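Local coordinates for protein esterase (uncultured bacterium pCosCE1, PDB 7ATL) that probably hydrolyses carboxylic esters as a family VIII carboxylesterase and also has promiscuous acyltransferase activity, at residues A[92-97]-A[175-180]. Residues are numbered along the deposited sequence; the frame is centred on the assembly and turned at random.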
loop_
_atom_site.group_PDB
_atom_site.type_symbol
_atom_site.label_atom_id
_atom_site.label_comp_id
_atom_site.label_asym_id
_atom_site.label_seq_id
_atom_site.Cartn_x
_atom_site.Cartn_y
_atom_site.Cartn_z
ATOM N N ARG A 92 23.416 -6.976 -6.899
ATOM C CA ARG A 92 24.504 -6.177 -6.265
ATOM C C ARG A 92 24.323 -6.134 -4.739
ATOM O O ARG A 92 25.331 -6.146 -4.010
ATOM C CB ARG A 92 24.497 -4.753 -6.829
ATOM C CG ARG A 92 25.511 -3.812 -6.200
ATOM C CD ARG A 92 25.555 -2.537 -7.016
ATOM N NE ARG A 92 26.427 -1.507 -6.472
ATOM C CZ ARG A 92 26.725 -0.377 -7.103
ATOM N NH1 ARG A 92 26.202 -0.128 -8.291
ATOM N NH2 ARG A 92 27.539 0.497 -6.544
ATOM N N TRP A 93 23.075 -6.078 -4.288
ATOM C CA TRP A 93 22.713 -5.937 -2.856
ATOM C C TRP A 93 22.340 -7.300 -2.240
ATOM O O TRP A 93 22.659 -7.526 -1.059
ATOM C CB TRP A 93 21.591 -4.894 -2.743
ATOM C CG TRP A 93 22.069 -3.526 -3.105
ATOM C CD1 TRP A 93 21.836 -2.830 -4.256
ATOM C CD2 TRP A 93 22.957 -2.722 -2.320
ATOM N NE1 TRP A 93 22.492 -1.627 -4.223
ATOM C CE2 TRP A 93 23.183 -1.535 -3.039
ATOM C CE3 TRP A 93 23.559 -2.877 -1.071
ATOM C CZ2 TRP A 93 23.986 -0.512 -2.531
ATOM C CZ3 TRP A 93 24.358 -1.870 -0.578
ATOM C CH2 TRP A 93 24.563 -0.698 -1.297
ATOM N N LEU A 94 21.679 -8.178 -3.007
ATOM C CA LEU A 94 21.344 -9.570 -2.583
ATOM C C LEU A 94 21.987 -10.553 -3.565
ATOM O O LEU A 94 21.345 -10.972 -4.513
ATOM C CB LEU A 94 19.812 -9.699 -2.526
ATOM C CG LEU A 94 19.102 -8.600 -1.737
ATOM C CD1 LEU A 94 17.587 -8.702 -1.871
ATOM C CD2 LEU A 94 19.514 -8.641 -0.281
ATOM N N PRO A 95 23.274 -10.949 -3.396
ATOM C CA PRO A 95 23.987 -11.696 -4.443
ATOM C C PRO A 95 23.294 -12.994 -4.888
ATOM O O PRO A 95 23.497 -13.402 -5.991
ATOM C CB PRO A 95 25.378 -11.984 -3.844
ATOM C CG PRO A 95 25.530 -11.044 -2.632
ATOM C CD PRO A 95 24.119 -10.656 -2.217
ATOM N N TRP A 96 22.470 -13.583 -4.025
ATOM C CA TRP A 96 21.705 -14.840 -4.253
ATOM C C TRP A 96 20.353 -14.589 -4.958
ATOM O O TRP A 96 19.734 -15.572 -5.424
ATOM C CB TRP A 96 21.512 -15.539 -2.904
ATOM C CG TRP A 96 21.074 -14.620 -1.803
ATOM C CD1 TRP A 96 21.872 -14.037 -0.861
ATOM C CD2 TRP A 96 19.735 -14.151 -1.542
ATOM N NE1 TRP A 96 21.125 -13.245 -0.037
ATOM C CE2 TRP A 96 19.815 -13.297 -0.420
ATOM C CE3 TRP A 96 18.490 -14.348 -2.155
ATOM C CZ2 TRP A 96 18.695 -12.665 0.119
ATOM C CZ3 TRP A 96 17.379 -13.721 -1.625
ATOM C CH2 TRP A 96 17.484 -12.896 -0.499
ATOM N N PHE A 97 19.862 -13.348 -5.032
ATOM C CA PHE A 97 18.603 -13.036 -5.755
ATOM C C PHE A 97 18.902 -12.854 -7.245
ATOM O O PHE A 97 19.015 -11.703 -7.753
ATOM C CB PHE A 97 17.900 -11.814 -5.164
ATOM C CG PHE A 97 16.443 -11.745 -5.549
ATOM C CD1 PHE A 97 15.492 -12.451 -4.829
ATOM C CD2 PHE A 97 16.038 -11.034 -6.659
ATOM C CE1 PHE A 97 14.161 -12.447 -5.208
ATOM C CE2 PHE A 97 14.709 -11.024 -7.032
ATOM C CZ PHE A 97 13.774 -11.715 -6.296
ATOM N N ILE A 175 8.289 -4.997 -3.615
ATOM C CA ILE A 175 8.574 -4.053 -2.491
ATOM C C ILE A 175 9.081 -4.869 -1.288
ATOM O O ILE A 175 9.847 -4.311 -0.493
ATOM C CB ILE A 175 7.380 -3.119 -2.178
ATOM C CG1 ILE A 175 6.934 -2.341 -3.414
ATOM C CG2 ILE A 175 7.715 -2.149 -1.053
ATOM C CD1 ILE A 175 8.055 -1.561 -4.080
ATOM N N ASP A 176 8.716 -6.149 -1.191
ATOM C CA ASP A 176 9.278 -7.068 -0.169
ATOM C C ASP A 176 10.763 -7.243 -0.483
ATOM O O ASP A 176 11.592 -7.198 0.470
ATOM C CB ASP A 176 8.530 -8.405 -0.096
ATOM C CG ASP A 176 7.088 -8.301 0.391
ATOM O OD1 ASP A 176 6.324 -7.509 -0.215
ATOM O OD2 ASP A 176 6.735 -9.018 1.374
ATOM N N VAL A 177 11.098 -7.395 -1.767
ATOM C CA VAL A 177 12.517 -7.489 -2.218
ATOM C C VAL A 177 13.234 -6.168 -1.881
ATOM O O VAL A 177 14.337 -6.229 -1.304
ATOM C CB VAL A 177 12.629 -7.874 -3.708
ATOM C CG1 VAL A 177 14.081 -7.936 -4.154
ATOM C CG2 VAL A 177 11.944 -9.204 -3.986
ATOM N N LEU A 178 12.604 -5.021 -2.164
ATOM C CA LEU A 178 13.194 -3.684 -1.930
ATOM C C LEU A 178 13.576 -3.560 -0.455
ATOM O O LEU A 178 14.697 -3.098 -0.156
ATOM C CB LEU A 178 12.192 -2.608 -2.353
ATOM C CG LEU A 178 12.694 -1.164 -2.245
ATOM C CD1 LEU A 178 13.941 -0.915 -3.085
ATOM C CD2 LEU A 178 11.583 -0.216 -2.641
ATOM N N GLY A 179 12.692 -4.002 0.435
ATOM C CA GLY A 179 12.920 -4.004 1.895
ATOM C C GLY A 179 14.235 -4.664 2.259
ATOM O O GLY A 179 15.017 -4.062 3.013
ATOM N N ALA A 180 14.486 -5.851 1.709
ATOM C CA ALA A 180 15.739 -6.595 1.944
ATOM C C ALA A 180 16.912 -5.813 1.341
ATOM O O ALA A 180 17.958 -5.706 1.989
ATOM C CB ALA A 180 15.622 -7.995 1.394
#
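Over one face of the Phe97 ring sits Val177, its CG1 4.2 Å above the plane and above the ring centre. Val177 CG2 is 3.9 Å from Phe97 CZ. At the edge of the same ring, in its plane, lies CZ3 of Trp96, whose own indole carries CB of Leu94 over one face, offset toward the rim. Phe97 holds CG anti to its backbone N (chi1 -161°), which sends the ring toward the helix. Phenylalanine offers a flat apolar face to a methyl; beta-branched valine suits it, one methyl over the ring, the other past its CZ-CE1 rim. Beside it, Leu94 reaches the next turn of helix 174-186 with a forked end that meets Ala180 twice: CD1 lies 3.9 Å from Ala180 CB and CD2 4.0 Å from Ala180 O. Alanine's single methyl is consistent with this close approach to the backbone. A type I beta turn, closed by the hydrogen bond from Phe97 N to Leu94 O (2.8 Å), brings both apolar side chains to the same helix. Leu153 and Leu156 of helix 149-157 touch Ala180 and Val177, respectively. This is buried loop-on-helix packing in a beta-lactamase-like fold, joining the loop between helices 67-80 and 111-116 to Val177 and Ala180, three residues apart on one face of helix 174-186.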